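Local structure of ADP-ribosylating toxin CARDS (4TLV) at residues A[288-302]-A[392-404]. The protein transfers the ADP-ribosyl group from NAD(+) to multiple target proteins in vitro, acting as the main virulence factor of Mycoplasma pneumoniae and causing vacuolization of host cells. Numbering follows the deposited sequence.
Sequences FMLQADPQNNNVFLV and WNTKSGGSQHDLY
Phe288 drives its edge into one face of the Trp392 indole, CZ lying 3.4 Å from CZ2 of Trp392, in a T-shaped pair whose planes meet at 60°. Thr394 CA lies over the opposite face of the indole, toward its rim, and Trp392 NE1 is held by Glu416. The CE2 corner of the Phe288 ring approaches His401 CD2 in a more offset edge-to-face pair, and Trp392 CZ3 lies over one face of the imidazole, toward the rim, so the three rings form an aromatic cluster. Leu301 O sits at the imidazole edge beside CD2, while ND1 donates to Ser396 OG, 2.7 Å away and slightly out of the ring plane; this hydroxyl in turn bonds to Asn393 O and so ties the ring to the turn 393-396.

Across the sheet, the Phe300 ring is sandwiched differently. The Gln400 amide lies flat on one face, its plane only 12° from that of the ring, with NE2 3.3 Å from Phe300 CE2 and OE1 over the centre; Gln291 O sits above the other face. With CG between backbone N and carbonyl carbon (chi1 48°), Phe300 presents this face to the extended Gln400 chain.

Between these groups the backbones pair antiparallel at Leu301 and His401, a hydrogen-bonded pair. Leu301 N donates to His401 O and His401 N to Leu301 O, at 2.7 and 2.8 Å respectively. Beyond this pair the strands are bridged by water 1, which links Val299 O to Leu403 N. Leu301 CD1 packs 3.7 Å from Trp392 CB and also meets Leu403 CD1, while Leu403 CD2 touches Leu290 CD1, 3.9 Å away; Leu279 and Leu418 extend this apolar layer.

The contact thus joins the hairpin of strands 287-293 and 298-303 to the hairpin of strands 388-393 and 401-407, antiparallel strands within the D2 beta-trefoil domain.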
ATOM      1  N   PHE A 288      19.940  20.203  -9.232  1.00 21.78           N
ATOM      2  CA  PHE A 288      18.602  20.769  -9.164  1.00 22.26           C
ATOM      3  C   PHE A 288      17.909  20.420  -7.864  1.00 20.86           C
ATOM      4  O   PHE A 288      18.160  19.373  -7.271  1.00 21.45           O
ATOM      5  CB  PHE A 288      17.721  20.217 -10.283  1.00 18.58           C
ATOM      6  CG  PHE A 288      18.255  20.457 -11.671  1.00 24.66           C
ATOM      7  CD1 PHE A 288      19.126  19.556 -12.255  1.00 23.67           C
ATOM      8  CD2 PHE A 288      17.869  21.572 -12.390  1.00 25.47           C
ATOM      9  CE1 PHE A 288      19.618  19.768 -13.537  1.00 29.68           C
ATOM     10  CE2 PHE A 288      18.356  21.788 -13.677  1.00 29.38           C
ATOM     11  CZ  PHE A 288      19.229  20.879 -14.249  1.00 27.05           C
ATOM     12  N   MET A 289      16.993  21.286  -7.464  1.00 18.50           N
ATOM     13  CA  MET A 289      16.092  20.990  -6.370  1.00 19.08           C
ATOM     14  C   MET A 289      14.737  20.609  -6.948  1.00 19.72           C
ATOM     15  O   MET A 289      14.198  21.301  -7.819  1.00 17.83           O
ATOM     16  CB  MET A 289      15.927  22.203  -5.470  1.00 18.26           C
ATOM     17  CG  MET A 289      17.178  22.552  -4.684  1.00 25.58           C
ATOM     18  SD  MET A 289      16.953  24.107  -3.821  1.00 40.49           S
ATOM     19  CE  MET A 289      17.038  25.293  -5.150  1.00 30.71           C
ATOM     20  N   LEU A 290      14.196  19.507  -6.445  1.00 18.18           N
ATOM     21  CA  LEU A 290      12.847  19.089  -6.770  1.00 16.06           C
ATOM     22  C   LEU A 290      11.854  20.026  -6.093  1.00 18.50           C
ATOM     23  O   LEU A 290      11.999  20.322  -4.901  1.00 18.33           O
ATOM     24  CB  LEU A 290      12.629  17.669  -6.258  1.00 16.65           C
ATOM     25  CG  LEU A 290      11.291  17.027  -6.595  1.00 17.37           C
ATOM     26  CD1 LEU A 290      11.184  16.809  -8.119  1.00 16.79           C
ATOM     27  CD2 LEU A 290      11.167  15.706  -5.844  1.00 16.09           C
ATOM     28  N   GLN A 291      10.852  20.495  -6.837  1.00 15.86           N
ATOM     29  CA  GLN A 291       9.822  21.346  -6.250  1.00 13.96           C
ATOM     30  C   GLN A 291       8.456  21.015  -6.845  1.00 15.91           C
ATOM     31  O   GLN A 291       8.375  20.419  -7.912  1.00 14.89           O
ATOM     32  CB  GLN A 291      10.166  22.831  -6.469  1.00 18.58           C
ATOM     33  CG  GLN A 291      11.418  23.259  -5.724  1.00 17.70           C
ATOM     34  CD  GLN A 291      11.739  24.706  -5.884  1.00 24.09           C
ATOM     35  OE1 GLN A 291      11.049  25.429  -6.591  1.00 27.40           O
ATOM     36  NE2 GLN A 291      12.805  25.152  -5.219  1.00 26.76           N
ATOM     37  N   ALA A 292       7.380  21.384  -6.156  1.00 14.20           N
ATOM     38  CA  ALA A 292       6.041  21.086  -6.673  1.00 14.60           C
ATOM     39  C   ALA A 292       5.010  22.096  -6.191  1.00 17.46           C
ATOM     40  O   ALA A 292       5.181  22.729  -5.153  1.00 15.83           O
ATOM     41  CB  ALA A 292       5.612  19.635  -6.324  1.00 15.30           C
ATOM     42  N   ASP A 293       3.930  22.251  -6.951  1.00 17.48           N
ATOM     43  CA  ASP A 293       2.955  23.299  -6.653  1.00 17.93           C
ATOM     44  C   ASP A 293       1.551  22.713  -6.620  1.00 19.35           C
ATOM     45  O   ASP A 293       1.036  22.300  -7.649  1.00 20.04           O
ATOM     46  CB  ASP A 293       3.022  24.402  -7.719  1.00 19.70           C
ATOM     47  CG  ASP A 293       2.136  25.616  -7.376  1.00 28.66           C
ATOM     48  OD1 ASP A 293       1.175  25.469  -6.593  1.00 26.75           O
ATOM     49  OD2 ASP A 293       2.409  26.724  -7.879  1.00 26.68           O
ATOM     50  N   PRO A 294       0.920  22.673  -5.439  1.00 19.41           N
ATOM     51  CA  PRO A 294      -0.415  22.051  -5.359  1.00 24.39           C
ATOM     52  C   PRO A 294      -1.500  22.857  -6.063  1.00 25.61           C
ATOM     53  O   PRO A 294      -2.599  22.341  -6.254  1.00 26.00           O
ATOM     54  CB  PRO A 294      -0.722  22.035  -3.856  1.00 21.77           C
ATOM     55  CG  PRO A 294       0.564  22.351  -3.176  1.00 28.70           C
ATOM     56  CD  PRO A 294       1.387  23.159  -4.135  1.00 23.54           C
ATOM     57  N   GLN A 295      -1.209  24.106  -6.414  1.00 24.32           N
ATOM     58  CA  GLN A 295      -2.181  24.940  -7.122  1.00 28.10           C
ATOM     59  C   GLN A 295      -2.452  24.411  -8.538  1.00 29.08           C
ATOM     60  O   GLN A 295      -3.563  24.524  -9.054  1.00 25.93           O
ATOM     61  CB  GLN A 295      -1.694  26.391  -7.183  1.00 29.39           C
ATOM     62  CG  GLN A 295      -2.757  27.404  -7.636  1.00 35.38           C
ATOM     63  CD  GLN A 295      -2.872  27.521  -9.147  1.00 41.29           C
ATOM     64  OE1 GLN A 295      -1.753  27.329  -9.853  1.00 41.36           O
ATOM     65  NE2 GLN A 295      -3.960  27.779  -9.678  1.00 45.63           N
ATOM     66  N   ASN A 296      -1.430  23.842  -9.168  1.00 27.61           N
ATOM     67  CA  ASN A 296      -1.585  23.291 -10.514  1.00 24.45           C
ATOM     68  C   ASN A 296      -1.030  21.875 -10.638  1.00 21.31           C
ATOM     69  O   ASN A 296      -0.914  21.343 -11.741  1.00 17.12           O
ATOM     70  CB  ASN A 296      -0.912  24.198 -11.542  1.00 26.20           C
ATOM     71  CG  ASN A 296       0.531  24.505 -11.189  1.00 31.56           C
ATOM     72  OD1 ASN A 296       1.181  23.744 -10.473  1.00 22.09           O
ATOM     73  ND2 ASN A 296       1.039  25.635 -11.686  1.00 31.07           N
ATOM     74  N   ASN A 297      -0.674  21.279  -9.506  1.00 20.11           N
ATOM     75  CA  ASN A 297      -0.122  19.919  -9.493  1.00 18.63           C
ATOM     76  C   ASN A 297       1.170  19.745 -10.291  1.00 17.31           C
ATOM     77  O   ASN A 297       1.593  18.627 -10.537  1.00 16.11           O
ATOM     78  CB  ASN A 297      -1.171  18.883  -9.932  1.00 19.77           C
ATOM     79  CG  ASN A 297      -2.174  18.571  -8.822  1.00 19.25           C
ATOM     80  OD1 ASN A 297      -1.950  18.910  -7.660  1.00 23.28           O
ATOM     81  ND2 ASN A 297      -3.283  17.953  -9.182  1.00 21.18           N
ATOM     82  N   ASN A 298       1.811  20.838 -10.687  1.00 18.12           N
ATOM     83  CA  ASN A 298       3.074  20.707 -11.417  1.00 17.73           C
ATOM     84  C   ASN A 298       4.228  20.248 -10.518  1.00 14.48           C
ATOM     85  O   ASN A 298       4.308  20.631  -9.352  1.00 18.49           O
ATOM     86  CB  ASN A 298       3.453  22.029 -12.090  1.00 22.75           C
ATOM     87  CG  ASN A 298       2.587  22.340 -13.305  1.00 21.36           C
ATOM     88  OD1 ASN A 298       1.926  21.458 -13.849  1.00 25.23           O
ATOM     89  ND2 ASN A 298       2.601  23.593 -13.738  1.00 28.30           N
ATOM     90  N   VAL A 299       5.117  19.441 -11.082  1.00 16.21           N
ATOM     91  CA  VAL A 299       6.353  19.037 -10.427  1.00 17.94           C
ATOM     92  C   VAL A 299       7.449  19.521 -11.355  1.00 19.36           C
ATOM     93  O   VAL A 299       7.334  19.361 -12.564  1.00 21.33           O
ATOM     94  CB  VAL A 299       6.451  17.520 -10.312  1.00 16.34           C
ATOM     95  CG1 VAL A 299       7.812  17.100  -9.677  1.00 16.44           C
ATOM     96  CG2 VAL A 299       5.274  16.978  -9.495  1.00 15.76           C
ATOM     97  N   PHE A 300       8.503  20.116 -10.809  1.00 17.41           N
ATOM     98  CA  PHE A 300       9.548  20.658 -11.666  1.00 18.84           C
ATOM     99  C   PHE A 300      10.877  20.777 -10.949  1.00 21.02           C
ATOM    100  O   PHE A 300      10.971  20.570  -9.737  1.00 17.34           O
ATOM    101  CB  PHE A 300       9.120  22.022 -12.198  1.00 22.08           C
ATOM    102  CG  PHE A 300       8.605  22.930 -11.145  1.00 19.80           C
ATOM    103  CD1 PHE A 300       7.264  22.927 -10.806  1.00 22.84           C
ATOM    104  CD2 PHE A 300       9.461  23.778 -10.466  1.00 24.41           C
ATOM    105  CE1 PHE A 300       6.783  23.780  -9.808  1.00 23.18           C
ATOM    106  CE2 PHE A 300       8.987  24.622  -9.482  1.00 21.87           C
ATOM    107  CZ  PHE A 300       7.650  24.617  -9.146  1.00 24.29           C
ATOM    108  N   LEU A 301      11.901  21.142 -11.711  1.00 19.28           N
ATOM    109  CA  LEU A 301      13.265  21.210 -11.206  1.00 17.70           C
ATOM    110  C   LEU A 301      13.769  22.641 -11.317  1.00 20.72           C
ATOM    111  O   LEU A 301      13.550  23.305 -12.329  1.00 23.13           O
ATOM    112  CB  LEU A 301      14.162  20.296 -12.048  1.00 18.70           C
ATOM    113  CG  LEU A 301      13.776  18.825 -12.167  1.00 23.54           C
ATOM    114  CD1 LEU A 301      14.422  18.192 -13.398  1.00 21.10           C
ATOM    115  CD2 LEU A 301      14.182  18.087 -10.909  1.00 19.82           C
ATOM    116  N   VAL A 302      14.439  23.110 -10.273  1.00 19.27           N
ATOM    117  CA  VAL A 302      15.017  24.443 -10.252  1.00 22.04           C
ATOM    118  C   VAL A 302      16.508  24.284 -10.038  1.00 24.90           C
ATOM    119  O   VAL A 302      16.937  23.621  -9.086  1.00 22.80           O
ATOM    120  CB  VAL A 302      14.406  25.282  -9.121  1.00 21.21           C
ATOM    121  CG1 VAL A 302      15.149  26.610  -8.951  1.00 29.42           C
ATOM    122  CG2 VAL A 302      12.919  25.504  -9.381  1.00 22.92           C
ATOM    123  N   TRP A 392      15.892  14.810 -17.186  1.00 20.65           N
ATOM    124  CA  TRP A 392      15.473  16.143 -17.614  1.00 22.71           C
ATOM    125  C   TRP A 392      16.022  16.406 -19.013  1.00 28.77           C
ATOM    126  O   TRP A 392      16.940  15.723 -19.465  1.00 25.95           O
ATOM    127  CB  TRP A 392      15.932  17.236 -16.648  1.00 20.45           C
ATOM    128  CG  TRP A 392      17.397  17.585 -16.745  1.00 26.08           C
ATOM    129  CD1 TRP A 392      18.453  16.759 -16.516  1.00 26.31           C
ATOM    130  CD2 TRP A 392      17.956  18.862 -17.094  1.00 25.47           C
ATOM    131  NE1 TRP A 392      19.635  17.437 -16.692  1.00 25.79           N
ATOM    132  CE2 TRP A 392      19.358  18.728 -17.056  1.00 26.97           C
ATOM    133  CE3 TRP A 392      17.405  20.100 -17.441  1.00 28.22           C
ATOM    134  CZ2 TRP A 392      20.222  19.788 -17.343  1.00 29.53           C
ATOM    135  CZ3 TRP A 392      18.266  21.156 -17.721  1.00 32.01           C
ATOM    136  CH2 TRP A 392      19.658  20.989 -17.673  1.00 29.06           C
ATOM    137  N   ASN A 393      15.437  17.384 -19.690  1.00 28.69           N
ATOM    138  CA  ASN A 393      15.896  17.789 -21.008  1.00 29.56           C
ATOM    139  C   ASN A 393      16.971  18.857 -20.877  1.00 27.78           C
ATOM    140  O   ASN A 393      16.681  20.001 -20.521  1.00 26.91           O
ATOM    141  CB  ASN A 393      14.721  18.315 -21.830  1.00 31.26           C
ATOM    142  CG  ASN A 393      15.112  18.630 -23.258  1.00 37.10           C
ATOM    143  OD1 ASN A 393      16.207  19.139 -23.517  1.00 33.74           O
ATOM    144  ND2 ASN A 393      14.221  18.327 -24.195  1.00 36.88           N
ATOM    145  N   THR A 394      18.215  18.467 -21.147  1.00 30.73           N
ATOM    146  CA  THR A 394      19.374  19.340 -20.955  1.00 31.23           C
ATOM    147  C   THR A 394      19.301  20.617 -21.783  1.00 33.48           C
ATOM    148  O   THR A 394      19.950  21.614 -21.461  1.00 35.92           O
ATOM    149  CB  THR A 394      20.684  18.617 -21.302  1.00 34.34           C
ATOM    150  OG1 THR A 394      20.609  18.125 -22.648  1.00 36.58           O
ATOM    151  CG2 THR A 394      20.923  17.451 -20.344  1.00 30.34           C
ATOM    152  N   LYS A 395      18.498  20.592 -22.843  1.00 37.24           N
ATOM    153  CA  LYS A 395      18.358  21.762 -23.699  1.00 38.60           C
ATOM    154  C   LYS A 395      17.210  22.687 -23.285  1.00 43.99           C
ATOM    155  O   LYS A 395      17.136  23.824 -23.748  1.00 38.79           O
ATOM    156  CB  LYS A 395      18.218  21.344 -25.161  1.00 35.81           C
ATOM    157  CG  LYS A 395      19.522  20.869 -25.792  1.00 45.92           C
ATOM    158  CD  LYS A 395      19.319  20.465 -27.245  1.00 58.38           C
ATOM    159  CE  LYS A 395      20.645  20.363 -27.990  1.00 56.54           C
ATOM    160  NZ  LYS A 395      21.608  19.471 -27.284  1.00 60.42           N
ATOM    161  N   SER A 396      16.323  22.216 -22.410  1.00 38.70           N
ATOM    162  CA  SER A 396      15.204  23.050 -21.977  1.00 37.53           C
ATOM    163  C   SER A 396      15.716  24.321 -21.307  1.00 40.86           C
ATOM    164  O   SER A 396      16.736  24.300 -20.612  1.00 43.60           O
ATOM    165  CB  SER A 396      14.265  22.292 -21.028  1.00 38.26           C
ATOM    166  OG  SER A 396      14.889  22.013 -19.785  1.00 36.72           O
ATOM    167  N   GLY A 397      15.013  25.426 -21.521  1.00 40.41           N
ATOM    168  CA  GLY A 397      15.399  26.688 -20.920  1.00 41.93           C
ATOM    169  C   GLY A 397      14.412  27.143 -19.862  1.00 44.43           C
ATOM    170  O   GLY A 397      13.474  26.426 -19.521  1.00 44.66           O
ATOM    171  N   GLY A 398      14.625  28.340 -19.334  1.00 42.87           N
ATOM    172  CA  GLY A 398      13.728  28.888 -18.336  1.00 45.61           C
ATOM    173  C   GLY A 398      14.174  28.575 -16.923  1.00 41.34           C
ATOM    174  O   GLY A 398      15.226  27.966 -16.716  1.00 40.71           O
ATOM    175  N   SER A 399      13.360  28.988 -15.958  1.00 39.97           N
ATOM    176  CA  SER A 399      13.668  28.847 -14.538  1.00 37.41           C
ATOM    177  C   SER A 399      13.298  27.466 -13.987  1.00 37.10           C
ATOM    178  O   SER A 399      13.897  26.989 -13.028  1.00 36.30           O
ATOM    179  CB  SER A 399      12.925  29.930 -13.745  1.00 42.11           C
ATOM    180  OG  SER A 399      12.926  29.651 -12.354  1.00 54.48           O
ATOM    181  N   GLN A 400      12.294  26.840 -14.590  1.00 31.76           N
ATOM    182  CA  GLN A 400      11.785  25.565 -14.107  1.00 31.84           C
ATOM    183  C   GLN A 400      11.863  24.542 -15.220  1.00 31.69           C
ATOM    184  O   GLN A 400      11.513  24.835 -16.360  1.00 36.33           O
ATOM    185  CB  GLN A 400      10.331  25.713 -13.642  1.00 29.48           C
ATOM    186  CG  GLN A 400      10.142  26.701 -12.507  1.00 33.91           C
ATOM    187  CD  GLN A 400       8.694  26.857 -12.090  1.00 36.16           C
ATOM    188  OE1 GLN A 400       7.784  26.357 -12.755  1.00 42.17           O
ATOM    189  NE2 GLN A 400       8.471  27.558 -10.981  1.00 38.97           N
ATOM    190  N   HIS A 401      12.321  23.341 -14.897  1.00 25.91           N
ATOM    191  CA  HIS A 401      12.417  22.289 -15.897  1.00 21.59           C
ATOM    192  C   HIS A 401      11.530  21.111 -15.531  1.00 26.04           C
ATOM    193  O   HIS A 401      11.418  20.739 -14.357  1.00 21.46           O
ATOM    194  CB  HIS A 401      13.869  21.845 -16.053  1.00 24.23           C
ATOM    195  CG  HIS A 401      14.806  22.972 -16.354  1.00 30.39           C
ATOM    196  ND1 HIS A 401      15.208  23.507 -17.531  1.00 33.14           N
ATOM    197  CD2 HIS A 401      15.423  23.710 -15.365  1.00 31.26           C
ATOM    198  CE1 HIS A 401      16.069  24.537 -17.234  1.00 33.73           C
ATOM    199  NE2 HIS A 401      16.178  24.642 -15.922  1.00 36.15           N
ATOM    200  N   ASP A 402      10.907  20.530 -16.549  1.00 20.88           N
ATOM    201  CA  ASP A 402      10.038  19.388 -16.366  1.00 26.20           C
ATOM    202  C   ASP A 402      10.823  18.130 -16.012  1.00 22.91           C
ATOM    203  O   ASP A 402      12.005  17.997 -16.350  1.00 20.07           O
ATOM    204  CB  ASP A 402       9.204  19.148 -17.623  1.00 28.65           C
ATOM    205  CG  ASP A 402       8.073  20.157 -17.771  1.00 33.34           C
ATOM    206  OD1 ASP A 402       7.893  21.005 -16.869  1.00 28.53           O
ATOM    207  OD2 ASP A 402       7.357  20.090 -18.789  1.00 37.54           O
ATOM    208  N   LEU A 403      10.148  17.213 -15.330  1.00 20.10           N
ATOM    209  CA  LEU A 403      10.757  15.971 -14.871  1.00 20.54           C
ATOM    210  C   LEU A 403      10.121  14.784 -15.582  1.00 19.75           C
ATOM    211  O   LEU A 403       8.898  14.664 -15.615  1.00 22.54           O
ATOM    212  CB  LEU A 403      10.589  15.825 -13.349  1.00 18.36           C
ATOM    213  CG  LEU A 403      11.139  14.545 -12.725  1.00 19.91           C
ATOM    214  CD1 LEU A 403      12.662  14.480 -12.882  1.00 18.84           C
ATOM    215  CD2 LEU A 403      10.722  14.450 -11.239  1.00 18.01           C
ATOM    216  N   TYR A 404      10.953  13.910 -16.147  1.00 16.37           N
ATOM    217  CA  TYR A 404      10.456  12.757 -16.903  1.00 19.28           C
ATOM    218  C   TYR A 404      10.955  11.437 -16.333  1.00 17.50           C
ATOM    219  O   TYR A 404      11.884  11.406 -15.536  1.00 20.93           O
ATOM    220  CB  TYR A 404      10.888  12.842 -18.369  1.00 20.55           C
ATOM    221  CG  TYR A 404      10.590  14.174 -19.025  1.00 24.00           C
ATOM    222  CD1 TYR A 404       9.300  14.502 -19.433  1.00 26.92           C
ATOM    223  CD2 TYR A 404      11.599  15.105 -19.234  1.00 26.51           C
ATOM    224  CE1 TYR A 404       9.026  15.726 -20.031  1.00 27.77           C
ATOM    225  CE2 TYR A 404      11.340  16.332 -19.832  1.00 24.60           C
ATOM    226  CZ  TYR A 404      10.054  16.633 -20.232  1.00 26.94           C
ATOM    227  OH  TYR A 404       9.800  17.849 -20.818  1.00 33.78           O
TER
HETATM  228  O   HOH W   1       7.409  17.568 -14.631  1.00 18.81           O
HETATM  229  O   HOH W   2       5.702  20.774 -14.700  1.00 31.73           O